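Local coordinates for dinitrogenase iron-molybdenum cofactor biosynthesis domain-containing protein (Pyrococcus horikoshii, PDB 2YX6) that is of uncharacterised cellular role but binds nucleotides such as ADP and is probably related to proteins handling the iron-molybdenum cofactor of dinitrogenase, at residues V3-E8 against V28-E33; V17-G22 against L68-G73; L55-K60 against N81-S86. All blocks are in the same frame, centred on the assembly; numbering follows the deposited sequence.

Contact 1: residues V3-E8 against V28-E33; sequences VAIPAE and VFVDIE
Ala4 sets its methyl obliquely to the Phe29 ring, CB 3.8 Å from CE1. The two face each other as a non-hydrogen-bonded pair of antiparallel strands, and CG of Phe29, anti to the carbonyl carbon (chi1 -66°), brings the CD1-CE1 side of the ring to that methyl. Helix 54-61 covers this face of the sheet through Ile59, and His62 stacks on the phenyl group. Beyond the other face lies helix 95-103, on which Ile5, Val28 and Val30 pack; Val3 shares their face and meets Leu68. There CD1 of Ile5 reaches diagonally across to CG2 of Val30, 4.1 Å away, and CG2 of Val28 meets the methyl of Ala7; farther along, Ile32 CD1 closes on Val3 CG2. Two hydrogen-bonded pairs frame the central one. Val3 and Val30 exchange both backbone bonds, with Val30 N 2.6 Å from Val3 O and in its carbonyl plane. Ile5 and Val28 do likewise, the bond from Val28 N to Ile5 O being nearly straight at 172°. Phe29 CA also lies 3.2 Å from Val3 O, a CA-H...O contact beside the N-H bond. The contact joins strands 2-7 and 26-33 of the mixed sheet. The peptide groups of Val3, Ile5, Val28 and Val30 pair with one another, Ala4 bonds to strand 66-68 on the other edge, and all the side chains that touch are apolar, the chemistry of a sheet buried between two helical layers.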
loop_
_atom_site.group_PDB
_atom_site.type_symbol
_atom_site.label_atom_id
_atom_site.label_comp_id
_atom_site.label_asym_id
_atom_site.label_seq_id
_atom_site.Cartn_x
_atom_site.Cartn_y
_atom_site.Cartn_z
ATOM N N VAL A 3 -9.886 2.861 1.311
ATOM C CA VAL A 3 -8.729 3.512 1.900
ATOM C C VAL A 3 -9.118 4.086 3.247
ATOM O O VAL A 3 -10.157 4.743 3.371
ATOM C CB VAL A 3 -8.206 4.588 0.960
ATOM C CG1 VAL A 3 -6.943 5.293 1.562
ATOM C CG2 VAL A 3 -7.948 3.943 -0.433
ATOM N N ALA A 4 -8.265 3.817 4.236
ATOM C CA ALA A 4 -8.399 4.244 5.632
ATOM C C ALA A 4 -7.417 5.403 5.943
ATOM O O ALA A 4 -6.273 5.326 5.578
ATOM C CB ALA A 4 -8.044 3.060 6.534
ATOM N N ILE A 5 -7.872 6.410 6.669
ATOM C CA ILE A 5 -7.084 7.587 6.966
ATOM C C ILE A 5 -7.351 8.035 8.407
ATOM O O ILE A 5 -8.475 8.291 8.760
ATOM C CB ILE A 5 -7.365 8.767 5.994
ATOM C CG1 ILE A 5 -7.079 8.383 4.537
ATOM C CG2 ILE A 5 -6.518 10.005 6.411
ATOM C CD1 ILE A 5 -8.216 8.196 3.839
ATOM N N PRO A 6 -6.280 8.171 9.230
ATOM C CA PRO A 6 -6.479 8.635 10.621
ATOM C C PRO A 6 -6.812 10.127 10.615
ATOM O O PRO A 6 -6.142 10.897 9.887
ATOM C CB PRO A 6 -5.119 8.379 11.296
ATOM C CG PRO A 6 -4.075 8.531 10.175
ATOM C CD PRO A 6 -4.851 7.999 8.885
ATOM N N ALA A 7 -7.860 10.536 11.345
ATOM C CA ALA A 7 -8.298 11.926 11.326
ATOM C C ALA A 7 -7.983 12.578 12.641
ATOM O O ALA A 7 -8.044 11.926 13.690
ATOM C CB ALA A 7 -9.786 12.015 11.068
ATOM N N GLU A 8 -7.701 13.876 12.581
ATOM C CA GLU A 8 -7.392 14.662 13.757
ATOM C C GLU A 8 -8.673 15.064 14.556
ATOM O O GLU A 8 -8.652 15.262 15.773
ATOM C CB GLU A 8 -6.594 15.887 13.306
ATOM C CG GLU A 8 -6.229 16.856 14.415
ATOM C CD GLU A 8 -5.692 18.187 13.880
ATOM O OE1 GLU A 8 -4.875 18.181 12.927
ATOM O OE2 GLU A 8 -6.105 19.253 14.410
ATOM N N VAL A 28 -11.243 7.832 8.828
ATOM C CA VAL A 28 -12.093 7.986 7.637
ATOM C C VAL A 28 -11.806 6.871 6.629
ATOM O O VAL A 28 -10.677 6.624 6.282
ATOM C CB VAL A 28 -11.794 9.370 6.971
ATOM C CG1 VAL A 28 -12.594 9.583 5.692
ATOM C CG2 VAL A 28 -11.993 10.492 7.948
ATOM N N PHE A 29 -12.850 6.201 6.161
ATOM C CA PHE A 29 -12.782 5.075 5.228
ATOM C C PHE A 29 -13.391 5.591 3.944
ATOM O O PHE A 29 -14.531 6.082 3.929
ATOM C CB PHE A 29 -13.571 3.857 5.772
ATOM C CG PHE A 29 -12.976 3.280 6.985
ATOM C CD1 PHE A 29 -11.943 2.356 6.876
ATOM C CD2 PHE A 29 -13.341 3.731 8.238
ATOM C CE1 PHE A 29 -11.334 1.814 8.022
ATOM C CE2 PHE A 29 -12.725 3.192 9.403
ATOM C CZ PHE A 29 -11.744 2.207 9.266
ATOM N N VAL A 30 -12.628 5.512 2.877
ATOM C CA VAL A 30 -13.094 6.090 1.622
ATOM C C VAL A 30 -13.116 5.019 0.560
ATOM O O VAL A 30 -12.038 4.407 0.256
ATOM C CB VAL A 30 -12.126 7.198 1.097
ATOM C CG1 VAL A 30 -12.717 7.749 -0.251
ATOM C CG2 VAL A 30 -11.970 8.333 2.148
ATOM N N ASP A 31 -14.294 4.794 -0.029
ATOM C CA ASP A 31 -14.417 3.872 -1.124
ATOM C C ASP A 31 -14.191 4.527 -2.457
ATOM O O ASP A 31 -14.942 5.433 -2.855
ATOM C CB ASP A 31 -15.792 3.234 -1.155
ATOM C CG ASP A 31 -15.944 2.224 -0.086
ATOM O OD1 ASP A 31 -15.768 2.589 1.088
ATOM O OD2 ASP A 31 -16.255 1.072 -0.432
ATOM N N ILE A 32 -13.169 4.050 -3.154
ATOM C CA ILE A 32 -12.765 4.689 -4.411
ATOM C C ILE A 32 -13.021 3.688 -5.554
ATOM O O ILE A 32 -12.669 2.496 -5.472
ATOM C CB ILE A 32 -11.318 5.232 -4.319
ATOM C CG1 ILE A 32 -11.323 6.376 -3.307
ATOM C CG2 ILE A 32 -10.825 5.779 -5.702
ATOM C CD1 ILE A 32 -9.946 6.872 -2.806
ATOM N N GLU A 33 -13.673 4.172 -6.601
ATOM C CA GLU A 33 -13.899 3.375 -7.814
ATOM C C GLU A 33 -13.489 4.225 -9.023
ATOM O O GLU A 33 -14.163 5.202 -9.341
ATOM C CB GLU A 33 -15.361 2.980 -7.882
ATOM C CG GLU A 33 -15.769 2.105 -6.719
ATOM C CD GLU A 33 -15.056 0.745 -6.724
ATOM O OE1 GLU A 33 -13.876 0.663 -7.213
ATOM O OE2 GLU A 33 -15.687 -0.249 -6.245
#

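Contact 2: residues V17-G22 against L68-G73; sequences VSKHFG and LTYGIG
The loops 17-22 and 68-73 run alongside each other and are bridged once, at His20 and Gly71: Phe21 N donates to Gly71 O at 3.1 Å, and a weak, longer bond leads from Gly71 N to Lys19 O. Beside the bridge, Lys19 reaches over the Tyr70 ring. Its chain stays extended until a bend at chi4 (-24°) sets NZ above the ring centre, 4.0 Å from the centroid of Tyr70 and 4° off the normal, a cation-pi contact. The carbonyl of Lys19 meets the same ring differently, its O lying in plane at the edge, 3.5 Å from Tyr70 CD1. The phenol is anchored at its far end, where OH bonds to Asp110. A leucine in place of Tyr70 would probably leave the Lys19 ammonium without its aromatic face and Asp110 without its phenol mate. Segment 68-73 forms the turn from strand 66-68 into helix 74-82, with Gly73 at the N-cap, in a topology consistent with a ribonuclease H-like fold; Ile72 packs on Val87, part of the ADP site of this protein. Gly71 sits so close to Lys19 O that a beta carbon would be tight there. On the other side of the bridge, Phe21 and Ile72 lie side by side, pointing the same way. Ile72 CD1 rests over one face of the Phe21 ring, 4.2 Å from its centroid, offset toward the rim, and Thr69 CG2 comes to 3.9 Å from Phe21 CD2. Val17 CG1 touches the backbone N of Tyr70 at 3.7 Å.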
loop_
_atom_site.group_PDB
_atom_site.type_symbol
_atom_site.label_atom_id
_atom_site.label_comp_id
_atom_site.label_asym_id
_atom_site.label_seq_id
_atom_site.Cartn_x
_atom_site.Cartn_y
_atom_site.Cartn_z
ATOM N N VAL A 17 -5.238 14.825 8.238
ATOM C CA VAL A 17 -4.603 13.589 8.630
ATOM C C VAL A 17 -4.018 13.825 10.003
ATOM O O VAL A 17 -3.317 14.783 10.200
ATOM C CB VAL A 17 -3.499 13.150 7.576
ATOM C CG1 VAL A 17 -2.731 11.858 8.021
ATOM C CG2 VAL A 17 -4.130 13.003 6.148
ATOM N N SER A 18 -4.347 12.969 10.965
ATOM C CA SER A 18 -3.751 13.049 12.294
ATOM C C SER A 18 -2.272 12.772 12.171
ATOM O O SER A 18 -1.848 11.841 11.486
ATOM C CB SER A 18 -4.398 12.043 13.239
ATOM O OG SER A 18 -3.932 10.746 12.894
ATOM N N LYS A 19 -1.471 13.587 12.826
ATOM C CA LYS A 19 -0.037 13.395 12.731
ATOM C C LYS A 19 0.464 12.112 13.433
ATOM O O LYS A 19 1.515 11.598 13.066
ATOM C CB LYS A 19 0.739 14.676 13.149
ATOM C CG LYS A 19 0.522 15.877 12.112
ATOM C CD LYS A 19 1.593 17.002 12.234
ATOM C CE LYS A 19 1.602 17.844 10.982
ATOM N NZ LYS A 19 1.035 16.998 9.869
ATOM N N HIS A 20 -0.288 11.574 14.399
ATOM C CA HIS A 20 0.126 10.311 15.050
ATOM C C HIS A 20 -0.910 9.206 14.908
ATOM O O HIS A 20 -1.914 9.216 15.597
ATOM C CB HIS A 20 0.447 10.499 16.551
ATOM C CG HIS A 20 1.647 11.367 16.814
ATOM N ND1 HIS A 20 2.934 10.966 16.526
ATOM C CD2 HIS A 20 1.753 12.602 17.375
ATOM C CE1 HIS A 20 3.782 11.920 16.880
ATOM N NE2 HIS A 20 3.089 12.928 17.384
ATOM N N PHE A 21 -0.632 8.235 14.045
ATOM C CA PHE A 21 -1.484 7.075 13.925
ATOM C C PHE A 21 -1.468 6.379 15.301
ATOM O O PHE A 21 -0.479 6.388 16.051
ATOM C CB PHE A 21 -1.007 6.130 12.811
ATOM C CG PHE A 21 -1.754 4.847 12.774
ATOM C CD1 PHE A 21 -1.388 3.788 13.609
ATOM C CD2 PHE A 21 -2.870 4.708 11.944
ATOM C CE1 PHE A 21 -2.114 2.610 13.643
ATOM C CE2 PHE A 21 -3.613 3.530 11.960
ATOM C CZ PHE A 21 -3.250 2.491 12.800
ATOM N N GLY A 22 -2.549 5.782 15.689
ATOM C CA GLY A 22 -2.371 4.997 16.931
ATOM C C GLY A 22 -2.919 5.794 18.082
ATOM O O GLY A 22 -3.792 5.318 18.780
ATOM N N LEU A 68 -3.470 5.525 4.582
ATOM C CA LEU A 68 -2.659 6.697 4.365
ATOM C C LEU A 68 -2.396 7.367 5.676
ATOM O O LEU A 68 -3.332 7.808 6.304
ATOM C CB LEU A 68 -3.368 7.722 3.456
ATOM C CG LEU A 68 -3.834 7.098 2.104
ATOM C CD1 LEU A 68 -4.568 8.149 1.301
ATOM C CD2 LEU A 68 -2.605 6.517 1.288
ATOM N N THR A 69 -1.123 7.503 6.058
ATOM C CA THR A 69 -0.825 8.170 7.321
ATOM C C THR A 69 0.309 9.172 7.179
ATOM O O THR A 69 1.016 9.182 6.174
ATOM C CB THR A 69 -0.336 7.164 8.387
ATOM O OG1 THR A 69 0.918 6.674 7.950
ATOM C CG2 THR A 69 -1.276 6.008 8.606
ATOM N N TYR A 70 0.449 10.019 8.205
ATOM C CA TYR A 70 1.606 10.881 8.362
ATOM C C TYR A 70 2.687 10.024 9.037
ATOM O O TYR A 70 3.478 9.356 8.376
ATOM C CB TYR A 70 1.245 12.125 9.190
ATOM C CG TYR A 70 2.430 13.096 9.265
ATOM C CD1 TYR A 70 3.101 13.321 10.457
ATOM C CD2 TYR A 70 2.892 13.740 8.119
ATOM C CE1 TYR A 70 4.241 14.173 10.510
ATOM C CE2 TYR A 70 3.991 14.610 8.157
ATOM C CZ TYR A 70 4.661 14.843 9.385
ATOM O OH TYR A 70 5.779 15.722 9.429
ATOM N N GLY A 71 2.634 9.971 10.359
ATOM C CA GLY A 71 3.552 9.159 11.144
ATOM C C GLY A 71 2.886 7.886 11.676
ATOM O O GLY A 71 1.708 7.857 12.019
ATOM N N ILE A 72 3.663 6.816 11.741
ATOM C CA ILE A 72 3.168 5.555 12.238
ATOM C C ILE A 72 4.400 4.763 12.538
ATOM O O ILE A 72 5.447 4.996 11.916
ATOM C CB ILE A 72 2.259 4.881 11.167
ATOM C CG1 ILE A 72 1.920 3.433 11.593
ATOM C CG2 ILE A 72 2.932 5.011 9.798
ATOM C CD1 ILE A 72 1.030 2.688 10.653
ATOM N N GLY A 73 4.339 3.897 13.540
ATOM C CA GLY A 73 5.519 3.141 13.944
ATOM C C GLY A 73 5.836 1.996 13.022
ATOM O O GLY A 73 4.970 1.464 12.348
#

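Contact 3: residues L55-K60 against N81-S86; sequences LPNFIK and NSLGIS
Leu83 and Lys60 cross obliquely, the leucine leaning on the aliphatic part of a lysine that is stretched out along its whole length. With CG anti to its backbone N (chi1 -164°) and every later torsion extended, Lys60 carries CD to 4.0 Å from both CB and CD1 of Leu83, and its NZ passes within 4.1 Å of Leu83 CD2. From beside the leucine, NZ makes a weak hydrogen bond to Gly105 O of the second subunit. The CD1 branch of Leu83 also reaches helix 54-61. It fits against CB and O of Pro56, and Asn57, whose side chain meets the leucine at about a right angle, brings OD1 to 3.6 Å from that same methyl. Next along the chain after Gly84, Ile85 meets Lys60 at a slant, nearer the root of the lysine: its CD1 lies 3.8 Å from Lys60 CB. CG1 of Ile85 is anti to the carbonyl carbon (chi1 -58°), which sends CD1 across to the helix, where it also comes to 4.3 Å from Ile59 CG2. No hydrogen bond links the two segments, so van der Waals contact joins the helix to the turn. Phe80 flanks the deeper side, touching both Ile59 and Ile85. The turn itself is a Schellman motif ending helix 74-82: Gly84, at positive phi, is the C-prime residue, Gly84 N bonds to Asn81 O at 2.9 Å, and Ile85 N bonds to Phe80 O before the chain enters strand 86-88.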
loop_
_atom_site.group_PDB
_atom_site.type_symbol
_atom_site.label_atom_id
_atom_site.label_comp_id
_atom_site.label_asym_id
_atom_site.label_seq_id
_atom_site.Cartn_x
_atom_site.Cartn_y
_atom_site.Cartn_z
ATOM N N LEU A 55 -5.628 -1.667 16.557
ATOM C CA LEU A 55 -5.806 -0.763 15.435
ATOM C C LEU A 55 -5.725 -1.389 14.090
ATOM O O LEU A 55 -6.631 -1.187 13.309
ATOM C CB LEU A 55 -4.855 0.416 15.528
ATOM C CG LEU A 55 -5.471 1.613 16.253
ATOM C CD1 LEU A 55 -4.562 2.851 16.242
ATOM C CD2 LEU A 55 -6.847 1.929 15.615
ATOM N N PRO A 56 -4.661 -2.158 13.790
ATOM C CA PRO A 56 -4.633 -2.835 12.489
ATOM C C PRO A 56 -5.806 -3.727 12.212
ATOM O O PRO A 56 -6.318 -3.785 11.077
ATOM C CB PRO A 56 -3.350 -3.651 12.561
ATOM C CG PRO A 56 -2.434 -2.737 13.388
ATOM C CD PRO A 56 -3.368 -2.332 14.505
ATOM N N ASN A 57 -6.235 -4.426 13.256
ATOM C CA ASN A 57 -7.326 -5.357 13.136
ATOM C C ASN A 57 -8.582 -4.554 12.975
ATOM O O ASN A 57 -9.445 -4.926 12.241
ATOM C CB ASN A 57 -7.404 -6.252 14.386
ATOM C CG ASN A 57 -6.505 -7.517 14.284
ATOM O OD1 ASN A 57 -6.196 -8.020 13.191
ATOM N ND2 ASN A 57 -6.171 -8.072 15.431
ATOM N N PHE A 58 -8.679 -3.448 13.673
ATOM C CA PHE A 58 -9.789 -2.511 13.479
ATOM C C PHE A 58 -9.912 -2.125 12.013
ATOM O O PHE A 58 -10.973 -2.266 11.404
ATOM C CB PHE A 58 -9.530 -1.282 14.349
ATOM C CG PHE A 58 -10.526 -0.195 14.174
ATOM C CD1 PHE A 58 -11.791 -0.338 14.651
ATOM C CD2 PHE A 58 -10.201 0.959 13.453
ATOM C CE1 PHE A 58 -12.742 0.670 14.472
ATOM C CE2 PHE A 58 -11.125 1.950 13.264
ATOM C CZ PHE A 58 -12.420 1.804 13.786
ATOM N N ILE A 59 -8.789 -1.700 11.421
ATOM C CA ILE A 59 -8.765 -1.308 9.992
ATOM C C ILE A 59 -9.149 -2.472 9.050
ATOM O O ILE A 59 -10.063 -2.337 8.244
ATOM C CB ILE A 59 -7.406 -0.628 9.659
ATOM C CG1 ILE A 59 -7.258 0.633 10.499
ATOM C CG2 ILE A 59 -7.294 -0.311 8.211
ATOM C CD1 ILE A 59 -8.436 1.652 10.274
ATOM N N LYS A 60 -8.501 -3.629 9.190
ATOM C CA LYS A 60 -8.823 -4.829 8.432
ATOM C C LYS A 60 -10.300 -5.213 8.552
ATOM O O LYS A 60 -10.959 -5.475 7.566
ATOM C CB LYS A 60 -7.942 -5.988 8.872
ATOM C CG LYS A 60 -7.953 -7.175 7.847
ATOM C CD LYS A 60 -7.234 -8.406 8.391
ATOM C CE LYS A 60 -7.206 -9.608 7.426
ATOM N NZ LYS A 60 -6.831 -10.924 8.134
ATOM N N ASN A 81 1.157 -4.939 7.205
ATOM C CA ASN A 81 1.666 -5.690 6.124
ATOM C C ASN A 81 1.394 -7.189 6.282
ATOM O O ASN A 81 1.052 -7.873 5.310
ATOM C CB ASN A 81 3.166 -5.385 6.020
ATOM C CG ASN A 81 3.450 -4.027 5.340
ATOM O OD1 ASN A 81 2.534 -3.277 4.942
ATOM N ND2 ASN A 81 4.729 -3.706 5.247
ATOM N N SER A 82 1.453 -7.683 7.513
ATOM C CA SER A 82 1.221 -9.090 7.765
ATOM C C SER A 82 -0.254 -9.406 7.488
ATOM O O SER A 82 -0.592 -10.555 7.184
ATOM C CB SER A 82 1.622 -9.457 9.192
ATOM O OG SER A 82 0.603 -9.027 10.100
ATOM N N LEU A 83 -1.116 -8.401 7.582
ATOM C CA LEU A 83 -2.563 -8.524 7.323
ATOM C C LEU A 83 -2.910 -8.152 5.872
ATOM O O LEU A 83 -4.097 -7.979 5.485
ATOM C CB LEU A 83 -3.279 -7.600 8.279
ATOM C CG LEU A 83 -3.195 -7.959 9.782
ATOM C CD1 LEU A 83 -4.126 -6.986 10.479
ATOM C CD2 LEU A 83 -3.585 -9.433 10.110
ATOM N N GLY A 84 -1.872 -7.991 5.064
ATOM C CA GLY A 84 -2.073 -7.791 3.601
ATOM C C GLY A 84 -2.553 -6.379 3.393
ATOM O O GLY A 84 -3.235 -6.097 2.403
ATOM N N ILE A 85 -2.247 -5.500 4.351
ATOM C CA ILE A 85 -2.607 -4.080 4.238
ATOM C C ILE A 85 -1.354 -3.175 4.017
ATOM O O ILE A 85 -0.350 -3.338 4.696
ATOM C CB ILE A 85 -3.434 -3.612 5.446
ATOM C CG1 ILE A 85 -4.734 -4.435 5.615
ATOM C CG2 ILE A 85 -3.761 -2.148 5.363
ATOM C CD1 ILE A 85 -5.461 -3.988 6.823
ATOM N N SER A 86 -1.446 -2.276 3.042
ATOM C CA SER A 86 -0.331 -1.437 2.612
ATOM C C SER A 86 -0.466 -0.147 3.317
ATOM O O SER A 86 -1.564 0.320 3.501
ATOM C CB SER A 86 -0.444 -1.144 1.097
ATOM O OG SER A 86 -0.342 -2.396 0.467
#

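How the contacts relate
Contact 1 is the most deeply buried of the three, two neighbouring strands joined by a ladder of backbone bonds and apolar side chains. Contact 2 sits where strand 66-68 gives way to helix 74-82; a single bridge, with one good and one weak backbone bond, holds it, aided by a cation-pi contact and aromatic and aliphatic packing. It borders contact 1 directly, Pro6 O lying 2.9 Å from Ser18 N. Contact 3, at the other end of helix 74-82, is only partly buried, has no hydrogen bond across it, and reaches the second subunit. Helix 54-61 ties it inward: Ile59 packs on Ala4 and Phe29 of contact 1, and Leu55 on Phe21 of contact 2.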